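Local structure of UPF0255 protein frsA (Vibrio vulnificus, 4I4C) at residues W98-T103 / C131-Y137; I289-L295 / V356-S362; F348-R352 / M376-F380. The protein probably hydrolyses carboxylic esters as a member of the FrsA family, and is not a cofactor-independent pyruvate decarboxylase. All coordinates share one frame; numbering follows the deposited sequence.

Contact 1: W98-T103 / C131-Y137; sequences WAYEWT and CYSIAGY
The carbonyl oxygen of Ile134 accepts the indole N-H of Trp98 (NE1 to O, 2.8 Å) along a nearly straight bond, 167° at the hydrogen. The oxygen lies close to the indole plane, whereas seen from the acceptor the donor is tilted 32° out of the carbonyl plane. A weak bond from the backbone N of Tyr137 reaches the same oxygen as helix 121-136 ends. With CG of Trp98 anti to its backbone N (chi1 175°), the indole extends across to this helix end, and its CD1 edge lies 3.3 Å from O of Ala135. NE1 of Trp102 sits above one face of the Trp98 ring, near the rim. The Trp102 ring takes CG2 of Ile134 over its face, a CH-pi contact of 3.5 Å to the centroid of the six-membered ring. Ala135 is wedged beside it, with CB 3.5 Å from CB of Trp102 and also touching OG1 of Thr103. OG1 of Thr103 bonds to O of Ala99 at 2.8 Å, and the backbone N of Thr103 approaches the same oxygen from the opposite face. Helices 98-114 and 121-136 thus form an antiparallel hairpin, close together where the backbones of Ala99 and Ala135 pass, CA to CA 4.3 Å. This buried interface is largely apolar, with one hydrogen bond across it that ties a tryptophan edge to the last turn of the partner helix and fixes the rotation of the indole.

Contact 2: I289-L295 / V356-S362; sequences IKACVIL and VPILAMS
Val293 and Met361 meet on one face of a parallel strand pair, where the methionine chain bends at its thioether (chi3 -73°) and runs back obliquely, bringing CE to 3.6 Å from CG1 of Val293. The same CG1 touches CD2 of Leu359, its direct neighbour across the strands. Farther along this face Leu295 reaches over with CD1, which lies 3.7 Å from CA of Ser362. The other face carries Cys292 beside Ile358 and Ile294 beside Ala360. CG1 of Ile294 stands between the backbone N and the carbonyl carbon (chi1 62°), from where it meets CB of Ala360 at 3.7 Å. These strands, 291-295 and 358-363, are neighbours in the parallel part of the alpha/beta-hydrolase sheet. Helices 273-284 and 371-379 pack on the Cys292 and Ile294 face, and Trp408 of helix 394-413 on Val293 and Leu359. Leu359 links to both residues flanking Val293: its N bonds to O of Cys292 (2.9 Å), and its O accepts N of Ile294 (3.0 Å) nearly end-on, with a C=O...N angle of 168°. The CA of Val293 adds a C-H...O contact to that oxygen. At the N-terminal end of the pair, Val356 and Ile289 cross obliquely, CG1 to CG2 at 3.6 Å. Next to them O of Pro357 receives N of Cys292 and, from outside the pair, the indole N-H of Trp408.

Contact 3: F348-R352 / M376-F380; sequences FLSSR and MVAFF
Phe380 and Leu349 each bury more than 100 Å² here, the phenyl ring being held against the backbone of the loop while the leucine side chain lies against Met376, Val377 and that ring. The ring presents one face to the peptide between Leu349 and Ser350; N of Ser350 stands 3.8 Å above its plane, offset toward the rim. From there the loop follows the rim of the ring on this one side, and successive backbone groups meet its carbons. O of Leu349 comes to 3.1 Å from CE2 of Phe380, O of Ser350 to 3.4 Å from CZ, and O of Arg352 to 3.6 Å from CD1. On the opposite face the preceding residue, Phe379, places CD2 over the ring centre, which leaves the phenyl group sandwiched between its own helix end and the loop. Leu349 makes the contacts between apolar side chains. With CG beside the backbone N (chi1 -64°), its two methyls divide between partners: CD1 lies 3.9 Å from SD of Met376, the two side chains crossing at about a right angle, and CD2 lies 4.0 Å from CA of Val377 and 4.2 Å from CD2 of Phe380. Ile299 closes on Leu349 and Val377 from another loop, and a backbone hydrogen bond between Phe380 and Thr354 continues the join. The contact thus fastens the loop leading to strand 358-363 onto the C-terminal end of helix 371-379. The carbonyl oxygens approach the ring obliquely, and cohesion within the contact probably rests mainly on dispersion and close fit.

In the fold
Contacts 2 and 3 are neighbours, their centres 13 Å apart: strand 358-363 leads into helix 371-379, and CG2 of Ile358 packs 3.6 Å from CG1 of Val377. Contact 1 belongs to the helical region on the opposite side of the chain's centre, with nearest atoms about 14 Å from contact 2 and about 23 Å from contact 3. Bound ligands lie between helical region and sheet. The side chain of Tyr137 in contact 1 is about 8 Å from hexanoic acid, and that of Leu295 in contact 2 about 11 Å. Leu295 itself lines the pocket of the polyether, probably from the crystallisation liquor, together with Trp59, Arg272 and Asp366.

Contact 1: W98-T103 / C131-Y137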
loop_
_atom_site.group_PDB
_atom_site.type_symbol
_atom_site.label_atom_id
_atom_site.label_comp_id
_atom_site.label_asym_id
_atom_site.label_seq_id
_atom_site.Cartn_x
_atom_site.Cartn_y
_atom_site.Cartn_z
ATOM N N TRP A 98 6.345 17.266 8.453
ATOM C CA TRP A 98 6.300 15.809 8.344
ATOM C C TRP A 98 7.297 15.289 7.302
ATOM O O TRP A 98 8.159 14.476 7.620
ATOM C CB TRP A 98 4.883 15.345 7.998
ATOM C CG TRP A 98 4.782 13.860 7.759
ATOM C CD1 TRP A 98 5.084 13.184 6.611
ATOM C CD2 TRP A 98 4.326 12.887 8.692
ATOM N NE1 TRP A 98 4.853 11.845 6.779
ATOM C CE2 TRP A 98 4.387 11.634 8.052
ATOM C CE3 TRP A 98 3.867 12.950 10.016
ATOM C CZ2 TRP A 98 4.018 10.456 8.688
ATOM C CZ3 TRP A 98 3.502 11.783 10.651
ATOM C CH2 TRP A 98 3.569 10.547 9.980
ATOM N N ALA A 99 7.194 15.785 6.073
ATOM C CA ALA A 99 8.141 15.388 5.024
ATOM C C ALA A 99 9.586 15.681 5.409
ATOM O O ALA A 99 10.461 14.866 5.183
ATOM C CB ALA A 99 7.813 16.062 3.711
ATOM N N TYR A 100 9.826 16.858 5.976
ATOM C CA TYR A 100 11.186 17.261 6.350
ATOM C C TYR A 100 11.791 16.298 7.370
ATOM O O TYR A 100 12.921 15.837 7.218
ATOM C CB TYR A 100 11.172 18.668 6.938
ATOM C CG TYR A 100 12.538 19.164 7.366
ATOM C CD1 TYR A 100 12.993 18.969 8.664
ATOM C CD2 TYR A 100 13.373 19.812 6.470
ATOM C CE1 TYR A 100 14.246 19.414 9.058
ATOM C CE2 TYR A 100 14.629 20.270 6.856
ATOM C CZ TYR A 100 15.058 20.064 8.148
ATOM O OH TYR A 100 16.303 20.500 8.544
ATOM N N GLU A 101 11.034 16.000 8.421
ATOM C CA GLU A 101 11.579 15.199 9.504
ATOM C C GLU A 101 11.783 13.754 9.070
ATOM O O GLU A 101 12.759 13.125 9.482
ATOM C CB GLU A 101 10.727 15.297 10.775
ATOM C CG GLU A 101 10.672 16.716 11.417
ATOM C CD GLU A 101 12.005 17.222 11.962
ATOM O OE1 GLU A 101 12.993 16.463 12.002
ATOM O OE2 GLU A 101 12.061 18.407 12.365
ATOM N N TRP A 102 10.883 13.226 8.236
ATOM C CA TRP A 102 11.027 11.832 7.804
ATOM C C TRP A 102 12.154 11.705 6.792
ATOM O O TRP A 102 12.876 10.722 6.782
ATOM C CB TRP A 102 9.718 11.254 7.248
ATOM C CG TRP A 102 8.784 10.786 8.330
ATOM C CD1 TRP A 102 7.690 11.455 8.833
ATOM C CD2 TRP A 102 8.880 9.562 9.068
ATOM N NE1 TRP A 102 7.101 10.711 9.831
ATOM C CE2 TRP A 102 7.808 9.546 9.993
ATOM C CE3 TRP A 102 9.768 8.478 9.035
ATOM C CZ2 TRP A 102 7.604 8.480 10.885
ATOM C CZ3 TRP A 102 9.555 7.415 9.919
ATOM C CH2 TRP A 102 8.481 7.427 10.826
ATOM N N THR A 103 12.317 12.726 5.959
ATOM C CA THR A 103 13.401 12.713 4.978
ATOM C C THR A 103 14.760 12.792 5.676
ATOM O O THR A 103 15.729 12.161 5.244
ATOM C CB THR A 103 13.217 13.848 3.945
ATOM O OG1 THR A 103 12.033 13.589 3.183
ATOM C CG2 THR A 103 14.394 13.929 2.995
ATOM N N CYS A 131 11.766 5.248 4.804
ATOM C CA CYS A 131 11.622 6.542 5.473
ATOM C C CYS A 131 11.141 7.607 4.499
ATOM O O CYS A 131 10.291 8.414 4.845
ATOM C CB CYS A 131 12.917 6.975 6.150
ATOM S SG CYS A 131 13.340 5.928 7.532
ATOM N N TYR A 132 11.691 7.590 3.285
ATOM C CA TYR A 132 11.281 8.505 2.233
ATOM C C TYR A 132 9.821 8.300 1.802
ATOM O O TYR A 132 9.117 9.269 1.509
ATOM C CB TYR A 132 12.184 8.345 1.002
ATOM C CG TYR A 132 13.608 8.784 1.201
ATOM C CD1 TYR A 132 13.909 9.925 1.949
ATOM C CD2 TYR A 132 14.657 8.057 0.662
ATOM C CE1 TYR A 132 15.210 10.328 2.144
ATOM C CE2 TYR A 132 15.976 8.455 0.858
ATOM C CZ TYR A 132 16.241 9.596 1.597
ATOM O OH TYR A 132 17.542 10.014 1.796
ATOM N N SER A 133 9.396 7.040 1.716
ATOM C CA SER A 133 8.005 6.701 1.406
ATOM C C SER A 133 7.058 7.254 2.470
ATOM O O SER A 133 6.057 7.907 2.157
ATOM C CB SER A 133 7.826 5.183 1.260
ATOM O OG SER A 133 6.455 4.851 1.080
ATOM N N ILE A 134 7.374 6.995 3.729
ATOM C CA ILE A 134 6.609 7.576 4.836
ATOM C C ILE A 134 6.603 9.117 4.804
ATOM O O ILE A 134 5.576 9.754 5.072
ATOM C CB ILE A 134 7.157 7.075 6.184
ATOM C CG1 ILE A 134 6.901 5.566 6.306
ATOM C CG2 ILE A 134 6.538 7.850 7.330
ATOM C CD1 ILE A 134 7.752 4.858 7.337
ATOM N N ALA A 135 7.749 9.715 4.475
ATOM C CA ALA A 135 7.828 11.171 4.289
ATOM C C ALA A 135 6.758 11.683 3.316
ATOM O O ALA A 135 6.184 12.755 3.511
ATOM C CB ALA A 135 9.229 11.585 3.814
ATOM N N GLY A 136 6.489 10.911 2.265
ATOM C CA GLY A 136 5.523 11.332 1.269
ATOM C C GLY A 136 4.094 10.905 1.587
ATOM O O GLY A 136 3.124 11.432 1.027
ATOM N N TYR A 137 3.962 9.925 2.470
ATOM C CA TYR A 137 2.638 9.422 2.853
ATOM C C TYR A 137 1.767 10.588 3.287
ATOM O O TYR A 137 2.236 11.457 4.051
ATOM C CB TYR A 137 2.801 8.423 4.001
ATOM C CG TYR A 137 1.543 8.042 4.758
ATOM C CD1 TYR A 137 0.729 6.990 4.326
ATOM C CD2 TYR A 137 1.203 8.687 5.942
ATOM C CE1 TYR A 137 -0.410 6.624 5.046
ATOM C CE2 TYR A 137 0.070 8.328 6.666
ATOM C CZ TYR A 137 -0.734 7.291 6.218
ATOM O OH TYR A 137 -1.861 6.927 6.951
#

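Contact 2: I289-L295 / V356-S362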
loop_
_atom_site.group_PDB
_atom_site.type_symbol
_atom_site.label_atom_id
_atom_site.label_comp_id
_atom_site.label_asym_id
_atom_site.label_seq_id
_atom_site.Cartn_x
_atom_site.Cartn_y
_atom_site.Cartn_z
ATOM N N ILE A 289 -3.966 -18.394 -11.884
ATOM C CA ILE A 289 -3.768 -18.082 -10.468
ATOM C C ILE A 289 -3.924 -19.345 -9.626
ATOM O O ILE A 289 -4.973 -19.981 -9.643
ATOM C CB ILE A 289 -4.757 -17.011 -9.972
ATOM C CG1 ILE A 289 -4.515 -15.680 -10.692
ATOM C CG2 ILE A 289 -4.661 -16.836 -8.461
ATOM C CD1 ILE A 289 -3.045 -15.302 -10.760
ATOM N N LYS A 290 -2.873 -19.702 -8.896
ATOM C CA LYS A 290 -2.860 -20.924 -8.095
ATOM C C LYS A 290 -3.240 -20.686 -6.633
ATOM O O LYS A 290 -3.680 -21.606 -5.941
ATOM C CB LYS A 290 -1.478 -21.571 -8.172
ATOM C CG LYS A 290 -1.093 -22.038 -9.577
ATOM C CD LYS A 290 -2.165 -22.982 -10.155
ATOM C CE LYS A 290 -1.732 -23.629 -11.474
ATOM N NZ LYS A 290 -1.281 -22.618 -12.497
ATOM N N ALA A 291 -3.063 -19.452 -6.163
ATOM C CA ALA A 291 -3.373 -19.117 -4.773
ATOM C C ALA A 291 -3.529 -17.620 -4.601
ATOM O O ALA A 291 -2.867 -16.861 -5.288
ATOM C CB ALA A 291 -2.276 -19.627 -3.847
ATOM N N CYS A 292 -4.396 -17.209 -3.678
ATOM C CA CYS A 292 -4.579 -15.798 -3.356
ATOM C C CYS A 292 -4.726 -15.595 -1.843
ATOM O O CYS A 292 -5.390 -16.373 -1.157
ATOM C CB CYS A 292 -5.789 -15.211 -4.108
ATOM S SG CYS A 292 -6.154 -13.447 -3.708
ATOM N N VAL A 293 -4.084 -14.553 -1.320
ATOM C CA VAL A 293 -4.195 -14.214 0.090
ATOM C C VAL A 293 -4.386 -12.706 0.191
ATOM O O VAL A 293 -3.667 -11.937 -0.458
ATOM C CB VAL A 293 -2.926 -14.605 0.876
ATOM C CG1 VAL A 293 -3.096 -14.305 2.357
ATOM C CG2 VAL A 293 -2.586 -16.073 0.662
ATOM N N ILE A 294 -5.355 -12.289 0.989
ATOM C CA ILE A 294 -5.632 -10.880 1.177
ATOM C C ILE A 294 -5.673 -10.518 2.662
ATOM O O ILE A 294 -6.045 -11.331 3.492
ATOM C CB ILE A 294 -6.946 -10.448 0.480
ATOM C CG1 ILE A 294 -8.154 -11.197 1.061
ATOM C CG2 ILE A 294 -6.861 -10.670 -1.035
ATOM C CD1 ILE A 294 -9.502 -10.585 0.628
ATOM N N LEU A 295 -5.251 -9.298 3.002
ATOM C CA LEU A 295 -5.321 -8.855 4.386
ATOM C C LEU A 295 -5.890 -7.448 4.441
ATOM O O LEU A 295 -5.396 -6.551 3.755
ATOM C CB LEU A 295 -3.936 -8.915 5.048
ATOM C CG LEU A 295 -3.814 -8.418 6.497
ATOM C CD1 LEU A 295 -4.839 -9.043 7.439
ATOM C CD2 LEU A 295 -2.397 -8.644 7.034
ATOM N N VAL A 356 -9.537 -21.077 -7.514
ATOM C CA VAL A 356 -8.474 -20.459 -6.718
ATOM C C VAL A 356 -8.794 -20.489 -5.230
ATOM O O VAL A 356 -9.811 -19.951 -4.791
ATOM C CB VAL A 356 -8.232 -18.991 -7.123
ATOM C CG1 VAL A 356 -7.039 -18.420 -6.340
ATOM C CG2 VAL A 356 -8.008 -18.882 -8.636
ATOM N N PRO A 357 -7.931 -21.140 -4.445
ATOM C CA PRO A 357 -8.129 -21.072 -3.001
ATOM C C PRO A 357 -7.679 -19.698 -2.489
ATOM O O PRO A 357 -6.531 -19.290 -2.675
ATOM C CB PRO A 357 -7.253 -22.212 -2.483
ATOM C CG PRO A 357 -6.180 -22.360 -3.489
ATOM C CD PRO A 357 -6.733 -21.908 -4.814
ATOM N N ILE A 358 -8.615 -18.971 -1.892
ATOM C CA ILE A 358 -8.340 -17.655 -1.340
ATOM C C ILE A 358 -8.397 -17.708 0.180
ATOM O O ILE A 358 -9.391 -18.156 0.757
ATOM C CB ILE A 358 -9.381 -16.615 -1.814
ATOM C CG1 ILE A 358 -9.426 -16.552 -3.340
ATOM C CG2 ILE A 358 -9.091 -15.235 -1.202
ATOM C CD1 ILE A 358 -10.611 -15.798 -3.882
ATOM N N LEU A 359 -7.326 -17.260 0.823
ATOM C CA LEU A 359 -7.331 -17.051 2.261
ATOM C C LEU A 359 -7.557 -15.568 2.490
ATOM O O LEU A 359 -6.794 -14.740 1.999
ATOM C CB LEU A 359 -5.994 -17.473 2.867
ATOM C CG LEU A 359 -5.736 -17.033 4.308
ATOM C CD1 LEU A 359 -6.681 -17.745 5.249
ATOM C CD2 LEU A 359 -4.276 -17.269 4.713
ATOM N N ALA A 360 -8.601 -15.241 3.240
ATOM C CA ALA A 360 -9.033 -13.866 3.402
ATOM C C ALA A 360 -9.071 -13.507 4.881
ATOM O O ALA A 360 -9.879 -14.037 5.645
ATOM C CB ALA A 360 -10.398 -13.662 2.754
ATOM N N MET A 361 -8.178 -12.608 5.282
ATOM C CA MET A 361 -8.017 -12.278 6.679
ATOM C C MET A 361 -8.151 -10.788 6.893
ATOM O O MET A 361 -7.900 -9.985 5.990
ATOM C CB MET A 361 -6.627 -12.708 7.155
ATOM C CG MET A 361 -6.283 -14.157 6.810
ATOM S SD MET A 361 -4.578 -14.614 7.172
ATOM C CE MET A 361 -3.689 -13.760 5.885
ATOM N N SER A 362 -8.536 -10.435 8.106
ATOM C CA SER A 362 -8.403 -9.077 8.593
ATOM C C SER A 362 -8.324 -9.162 10.103
ATOM O O SER A 362 -8.675 -10.194 10.687
ATOM C CB SER A 362 -9.586 -8.213 8.157
ATOM O OG SER A 362 -10.742 -8.532 8.912
#

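Contact 3: F348-R352 / M376-F380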
loop_
_atom_site.group_PDB
_atom_site.type_symbol
_atom_site.label_atom_id
_atom_site.label_comp_id
_atom_site.label_asym_id
_atom_site.label_seq_id
_atom_site.Cartn_x
_atom_site.Cartn_y
_atom_site.Cartn_z
ATOM N N PHE A 348 -19.226 -10.339 -8.305
ATOM C CA PHE A 348 -18.250 -11.407 -8.118
ATOM C C PHE A 348 -18.531 -12.284 -6.907
ATOM O O PHE A 348 -17.859 -13.295 -6.694
ATOM C CB PHE A 348 -16.841 -10.810 -7.988
ATOM C CG PHE A 348 -16.288 -10.272 -9.275
ATOM C CD1 PHE A 348 -15.717 -11.129 -10.205
ATOM C CD2 PHE A 348 -16.342 -8.923 -9.556
ATOM C CE1 PHE A 348 -15.204 -10.640 -11.393
ATOM C CE2 PHE A 348 -15.836 -8.430 -10.740
ATOM C CZ PHE A 348 -15.264 -9.293 -11.660
ATOM N N LEU A 349 -19.503 -11.889 -6.095
ATOM C CA LEU A 349 -19.711 -12.562 -4.815
ATOM C C LEU A 349 -21.150 -13.044 -4.629
ATOM O O LEU A 349 -21.711 -12.944 -3.533
ATOM C CB LEU A 349 -19.306 -11.644 -3.659
ATOM C CG LEU A 349 -17.823 -11.264 -3.606
ATOM C CD1 LEU A 349 -17.577 -10.323 -2.440
ATOM C CD2 LEU A 349 -16.933 -12.516 -3.503
ATOM N N SER A 350 -21.727 -13.589 -5.698
ATOM C CA SER A 350 -23.136 -13.977 -5.703
ATOM C C SER A 350 -23.376 -15.463 -5.955
ATOM O O SER A 350 -24.151 -16.096 -5.241
ATOM C CB SER A 350 -23.895 -13.169 -6.747
ATOM O OG SER A 350 -23.944 -11.806 -6.402
ATOM N N SER A 351 -22.734 -16.020 -6.975
ATOM C CA SER A 351 -23.025 -17.403 -7.351
ATOM C C SER A 351 -21.803 -18.198 -7.801
ATOM O O SER A 351 -21.574 -19.317 -7.341
ATOM C CB SER A 351 -24.113 -17.434 -8.430
ATOM O OG SER A 351 -23.962 -16.351 -9.339
ATOM N N ARG A 352 -21.026 -17.612 -8.701
ATOM C CA ARG A 352 -19.859 -18.273 -9.264
ATOM C C ARG A 352 -18.750 -18.511 -8.245
ATOM O O ARG A 352 -18.346 -17.601 -7.526
ATOM C CB ARG A 352 -19.324 -17.445 -10.426
ATOM C CG ARG A 352 -20.400 -17.082 -11.422
ATOM C CD ARG A 352 -20.148 -17.733 -12.767
ATOM N NE ARG A 352 -19.829 -19.149 -12.643
ATOM C CZ ARG A 352 -19.328 -19.879 -13.632
ATOM N NH1 ARG A 352 -19.094 -19.318 -14.815
ATOM N NH2 ARG A 352 -19.055 -21.166 -13.438
ATOM N N MET A 376 -17.619 -13.647 2.877
ATOM C CA MET A 376 -18.154 -13.661 1.518
ATOM C C MET A 376 -17.143 -14.216 0.531
ATOM O O MET A 376 -17.425 -15.151 -0.222
ATOM C CB MET A 376 -18.519 -12.250 1.086
ATOM C CG MET A 376 -19.962 -11.905 1.257
ATOM S SD MET A 376 -20.434 -10.591 0.129
ATOM C CE MET A 376 -19.728 -9.182 0.956
ATOM N N VAL A 377 -15.960 -13.614 0.531
ATOM C CA VAL A 377 -14.895 -14.041 -0.362
ATOM C C VAL A 377 -14.601 -15.531 -0.167
ATOM O O VAL A 377 -14.478 -16.279 -1.137
ATOM C CB VAL A 377 -13.610 -13.197 -0.145
ATOM C CG1 VAL A 377 -12.427 -13.820 -0.861
ATOM C CG2 VAL A 377 -13.834 -11.763 -0.617
ATOM N N ALA A 378 -14.531 -15.968 1.089
ATOM C CA ALA A 378 -14.041 -17.303 1.377
ATOM C C ALA A 378 -15.014 -18.352 0.884
ATOM O O ALA A 378 -14.603 -19.424 0.434
ATOM C CB ALA A 378 -13.783 -17.479 2.858
ATOM N N PHE A 379 -16.300 -18.036 0.962
ATOM C CA PHE A 379 -17.310 -18.993 0.550
ATOM C C PHE A 379 -17.265 -19.248 -0.944
ATOM O O PHE A 379 -17.522 -20.366 -1.384
ATOM C CB PHE A 379 -18.718 -18.561 0.947
ATOM C CG PHE A 379 -19.753 -19.601 0.639
ATOM C CD1 PHE A 379 -19.887 -20.720 1.450
ATOM C CD2 PHE A 379 -20.561 -19.487 -0.482
ATOM C CE1 PHE A 379 -20.821 -21.689 1.163
ATOM C CE2 PHE A 379 -21.504 -20.458 -0.775
ATOM C CZ PHE A 379 -21.633 -21.559 0.049
ATOM N N PHE A 380 -16.933 -18.216 -1.718
ATOM C CA PHE A 380 -16.936 -18.338 -3.172
ATOM C C PHE A 380 -15.596 -18.782 -3.730
ATOM O O PHE A 380 -15.311 -18.577 -4.907
ATOM C CB PHE A 380 -17.416 -17.044 -3.819
ATOM C CG PHE A 380 -18.868 -16.774 -3.575
ATOM C CD1 PHE A 380 -19.842 -17.484 -4.271
ATOM C CD2 PHE A 380 -19.267 -15.844 -2.631
ATOM C CE1 PHE A 380 -21.187 -17.259 -4.035
ATOM C CE2 PHE A 380 -20.611 -15.609 -2.393
ATOM C CZ PHE A 380 -21.574 -16.317 -3.097
#